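Long-range contact in tetracycline repressor protein class G (Acinetobacter baumannii, PDB 6RX9), which represses the tetracycline resistance gene by binding its operator DNA through a helix-turn-helix region and binds it less tightly when tetracycline is bound: residues Phe86-Ala97 with Ser138-Gln149. Residues are numbered along the deposited sequence; the frame is centred on the assembly and turned at random.
Sequences FRTALLSYRDGA and SHYVVGSVLEQQ
Gln149 NE2 is gripped by three acceptors: weak hydrogen bonds to Leu90 O (3.0 Å) and Tyr93 O (3.2 Å) share the N-H on the OE1 side, and the other N-H goes to a water that also donates to Leu91 O. At the other end of the amide, Gln149 OE1 takes the N-H of Ala97 at 2.9 Å, nearly straight (170°) and in the carbonyl plane. The amide thus ties the C-terminal part of helix 75-91, the type II turn Tyr93-Gly96 and the first turn of helix 96-102 to helix 127-155, its rotation fixed from both ends. Gln149 and Val145 are successive knobs: Val145 sits among Arg87, Leu90, Leu91 and Ala97, with CG1, anti to its backbone N, 3.7 Å from Leu91 CD2. This joint belongs to the all-helical ligand-binding and dimerisation core of TetR repressors; helices 86-91 and 138-149 run in roughly the same direction, 33° apart, and Leu146 meets Leu146 of the second subunit. One turn back from Leu91, the extended Arg87 chain passes Val145 CG2 and brings NH2 to a lone pair of Gln148 OE1 (3.0 Å), the guanidinium and amide planes 52° apart. A water bridges Arg87 NE, Gln148 OE1 and Ser144 OG, while Arg87 NH1 makes a salt bridge to Asp185. Phe86 leans its ring obliquely on Val141, CD2 to CG1 3.5 Å, and on Val142 CG2; Leu90 CD1 lies over one face, toward the rim. The Phe86 ring also meets edge-to-face His100, which probably ligates magnesium when tetracycline is bound.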
# COMPACT_ATOMS: atom_id res chain seq x y z
N PHE A 86 3.02 9.74 -9.53
CA PHE A 86 2.58 9.38 -8.16
C PHE A 86 3.73 8.64 -7.45
O PHE A 86 4.04 8.98 -6.30
CB PHE A 86 1.28 8.58 -8.20
CG PHE A 86 0.65 8.26 -6.86
CD1 PHE A 86 0.78 9.12 -5.78
CD2 PHE A 86 -0.10 7.11 -6.69
CE1 PHE A 86 0.19 8.83 -4.56
CE2 PHE A 86 -0.69 6.82 -5.47
CZ PHE A 86 -0.55 7.67 -4.41
N ARG A 87 4.36 7.68 -8.14
CA ARG A 87 5.51 6.91 -7.58
C ARG A 87 6.66 7.86 -7.25
O ARG A 87 7.21 7.76 -6.14
CB ARG A 87 5.96 5.82 -8.56
CG ARG A 87 7.17 5.04 -8.07
CD ARG A 87 7.58 3.96 -9.05
NE ARG A 87 8.67 3.14 -8.54
CZ ARG A 87 9.86 3.01 -9.10
NH1 ARG A 87 10.16 3.65 -10.23
NH2 ARG A 87 10.77 2.23 -8.54
N THR A 88 7.02 8.75 -8.18
CA THR A 88 8.12 9.74 -8.02
C THR A 88 7.83 10.62 -6.79
O THR A 88 8.76 10.83 -5.99
CB THR A 88 8.30 10.58 -9.29
OG1 THR A 88 8.48 9.68 -10.38
CG2 THR A 88 9.48 11.52 -9.20
N ALA A 89 6.58 11.08 -6.65
CA ALA A 89 6.11 11.96 -5.54
C ALA A 89 6.31 11.27 -4.19
O ALA A 89 6.78 11.94 -3.25
CB ALA A 89 4.67 12.34 -5.75
N LEU A 90 5.94 9.98 -4.08
CA LEU A 90 6.06 9.21 -2.81
C LEU A 90 7.53 8.88 -2.52
O LEU A 90 7.89 8.83 -1.34
CB LEU A 90 5.21 7.94 -2.89
CG LEU A 90 3.69 8.16 -2.93
CD1 LEU A 90 2.96 6.83 -2.95
CD2 LEU A 90 3.22 9.00 -1.75
N LEU A 91 8.35 8.68 -3.56
CA LEU A 91 9.80 8.34 -3.42
C LEU A 91 10.63 9.60 -3.15
O LEU A 91 11.79 9.43 -2.73
CB LEU A 91 10.30 7.63 -4.68
CG LEU A 91 9.90 6.16 -4.84
CD1 LEU A 91 10.33 5.64 -6.20
CD2 LEU A 91 10.50 5.30 -3.74
N SER A 92 10.08 10.80 -3.36
CA SER A 92 10.83 12.09 -3.33
C SER A 92 11.29 12.43 -1.90
O SER A 92 12.22 13.23 -1.78
CB SER A 92 10.03 13.22 -3.93
OG SER A 92 8.92 13.57 -3.13
N TYR A 93 10.66 11.84 -0.87
CA TYR A 93 11.02 12.08 0.55
C TYR A 93 11.01 10.77 1.34
O TYR A 93 10.17 9.88 1.07
CB TYR A 93 10.10 13.13 1.16
CG TYR A 93 10.38 14.52 0.67
CD1 TYR A 93 11.41 15.27 1.22
CD2 TYR A 93 9.66 15.08 -0.37
CE1 TYR A 93 11.71 16.54 0.77
CE2 TYR A 93 9.94 16.36 -0.83
CZ TYR A 93 10.97 17.09 -0.26
OH TYR A 93 11.27 18.34 -0.71
N ARG A 94 11.94 10.66 2.29
CA ARG A 94 12.03 9.56 3.29
C ARG A 94 10.64 9.33 3.90
O ARG A 94 9.98 10.32 4.27
CB ARG A 94 13.08 9.93 4.34
CG ARG A 94 13.34 8.86 5.38
CD ARG A 94 14.56 9.22 6.21
NE ARG A 94 14.81 8.23 7.25
CZ ARG A 94 15.82 8.27 8.11
NH1 ARG A 94 16.69 9.27 8.07
NH2 ARG A 94 15.95 7.32 9.01
N ASP A 95 10.20 8.06 3.93
CA ASP A 95 8.94 7.60 4.57
C ASP A 95 7.71 8.17 3.83
O ASP A 95 6.62 8.17 4.43
CB ASP A 95 8.93 7.94 6.06
CG ASP A 95 10.02 7.23 6.84
OD1 ASP A 95 10.35 6.08 6.46
OD2 ASP A 95 10.55 7.83 7.80
N GLY A 96 7.87 8.59 2.57
CA GLY A 96 6.80 9.21 1.77
C GLY A 96 5.54 8.35 1.73
O GLY A 96 4.45 8.89 1.99
N ALA A 97 5.67 7.06 1.41
CA ALA A 97 4.51 6.13 1.27
C ALA A 97 3.85 5.92 2.64
O ALA A 97 2.61 5.90 2.68
CB ALA A 97 4.94 4.84 0.63
N SER A 138 -3.62 3.48 -8.28
CA SER A 138 -3.20 4.12 -7.01
C SER A 138 -2.84 3.06 -5.97
O SER A 138 -1.80 3.22 -5.31
CB SER A 138 -4.26 5.06 -6.49
OG SER A 138 -4.30 6.25 -7.26
N HIS A 139 -3.66 2.01 -5.84
CA HIS A 139 -3.44 0.88 -4.89
C HIS A 139 -2.08 0.23 -5.18
O HIS A 139 -1.30 0.04 -4.22
CB HIS A 139 -4.57 -0.15 -4.95
CG HIS A 139 -5.93 0.37 -4.59
ND1 HIS A 139 -6.11 1.52 -3.86
CD2 HIS A 139 -7.16 -0.13 -4.84
CE1 HIS A 139 -7.40 1.73 -3.69
NE2 HIS A 139 -8.07 0.73 -4.27
N TYR A 140 -1.82 -0.08 -6.45
CA TYR A 140 -0.57 -0.74 -6.90
C TYR A 140 0.65 0.13 -6.54
O TYR A 140 1.62 -0.40 -5.97
CB TYR A 140 -0.61 -1.04 -8.41
CG TYR A 140 0.72 -1.51 -8.95
CD1 TYR A 140 1.21 -2.77 -8.63
CD2 TYR A 140 1.50 -0.68 -9.73
CE1 TYR A 140 2.44 -3.20 -9.10
CE2 TYR A 140 2.74 -1.10 -10.21
CZ TYR A 140 3.21 -2.36 -9.89
OH TYR A 140 4.42 -2.78 -10.35
N VAL A 141 0.59 1.43 -6.83
CA VAL A 141 1.73 2.37 -6.62
C VAL A 141 2.04 2.44 -5.11
O VAL A 141 3.22 2.32 -4.75
CB VAL A 141 1.45 3.77 -7.20
CG1 VAL A 141 2.49 4.78 -6.75
CG2 VAL A 141 1.37 3.74 -8.72
N VAL A 142 1.02 2.62 -4.27
CA VAL A 142 1.19 2.73 -2.79
C VAL A 142 1.85 1.45 -2.28
O VAL A 142 2.87 1.56 -1.57
CB VAL A 142 -0.14 3.02 -2.08
CG1 VAL A 142 -0.04 2.81 -0.58
CG2 VAL A 142 -0.64 4.42 -2.40
N GLY A 143 1.31 0.28 -2.64
CA GLY A 143 1.87 -1.03 -2.23
C GLY A 143 3.33 -1.16 -2.61
O GLY A 143 4.14 -1.58 -1.75
N SER A 144 3.67 -0.79 -3.85
CA SER A 144 5.04 -0.90 -4.43
C SER A 144 6.01 -0.00 -3.66
O SER A 144 7.10 -0.49 -3.29
CB SER A 144 5.03 -0.57 -5.90
OG SER A 144 6.36 -0.50 -6.39
N VAL A 145 5.65 1.26 -3.43
CA VAL A 145 6.58 2.26 -2.81
C VAL A 145 6.76 1.93 -1.32
O VAL A 145 7.90 2.08 -0.83
CB VAL A 145 6.11 3.71 -3.04
CG1 VAL A 145 7.08 4.69 -2.39
CG2 VAL A 145 5.95 4.02 -4.52
N LEU A 146 5.71 1.48 -0.63
CA LEU A 146 5.80 1.03 0.79
C LEU A 146 6.91 -0.03 0.91
O LEU A 146 7.77 0.11 1.81
CB LEU A 146 4.46 0.47 1.27
CG LEU A 146 3.43 1.50 1.74
CD1 LEU A 146 2.07 0.85 1.93
CD2 LEU A 146 3.87 2.18 3.02
N GLU A 147 6.90 -1.03 0.03
CA GLU A 147 7.86 -2.17 0.04
C GLU A 147 9.27 -1.65 -0.29
O GLU A 147 10.22 -2.06 0.41
CB GLU A 147 7.41 -3.25 -0.95
CG GLU A 147 8.20 -4.55 -0.82
CD GLU A 147 7.56 -5.74 -1.52
OE1 GLU A 147 8.15 -6.24 -2.50
OE2 GLU A 147 6.48 -6.19 -1.07
N GLN A 148 9.39 -0.80 -1.31
CA GLN A 148 10.69 -0.24 -1.77
C GLN A 148 11.33 0.58 -0.64
O GLN A 148 12.54 0.40 -0.39
CB GLN A 148 10.51 0.63 -3.01
CG GLN A 148 11.82 1.20 -3.55
CD GLN A 148 11.70 1.73 -4.96
OE1 GLN A 148 10.76 1.42 -5.69
NE2 GLN A 148 12.68 2.52 -5.36
N GLN A 149 10.55 1.43 0.02
CA GLN A 149 11.06 2.36 1.07
C GLN A 149 11.37 1.60 2.36
O GLN A 149 12.30 2.01 3.08
CB GLN A 149 10.08 3.52 1.28
CG GLN A 149 10.17 4.55 0.16
CD GLN A 149 9.32 5.77 0.41
OE1 GLN A 149 8.22 5.69 0.94
NE2 GLN A 149 9.83 6.92 0.00
O HOH W 1 8.15 1.59 -6.18
O HOH W 2 12.43 7.30 -1.26
O HOH W 3 10.24 3.77 5.07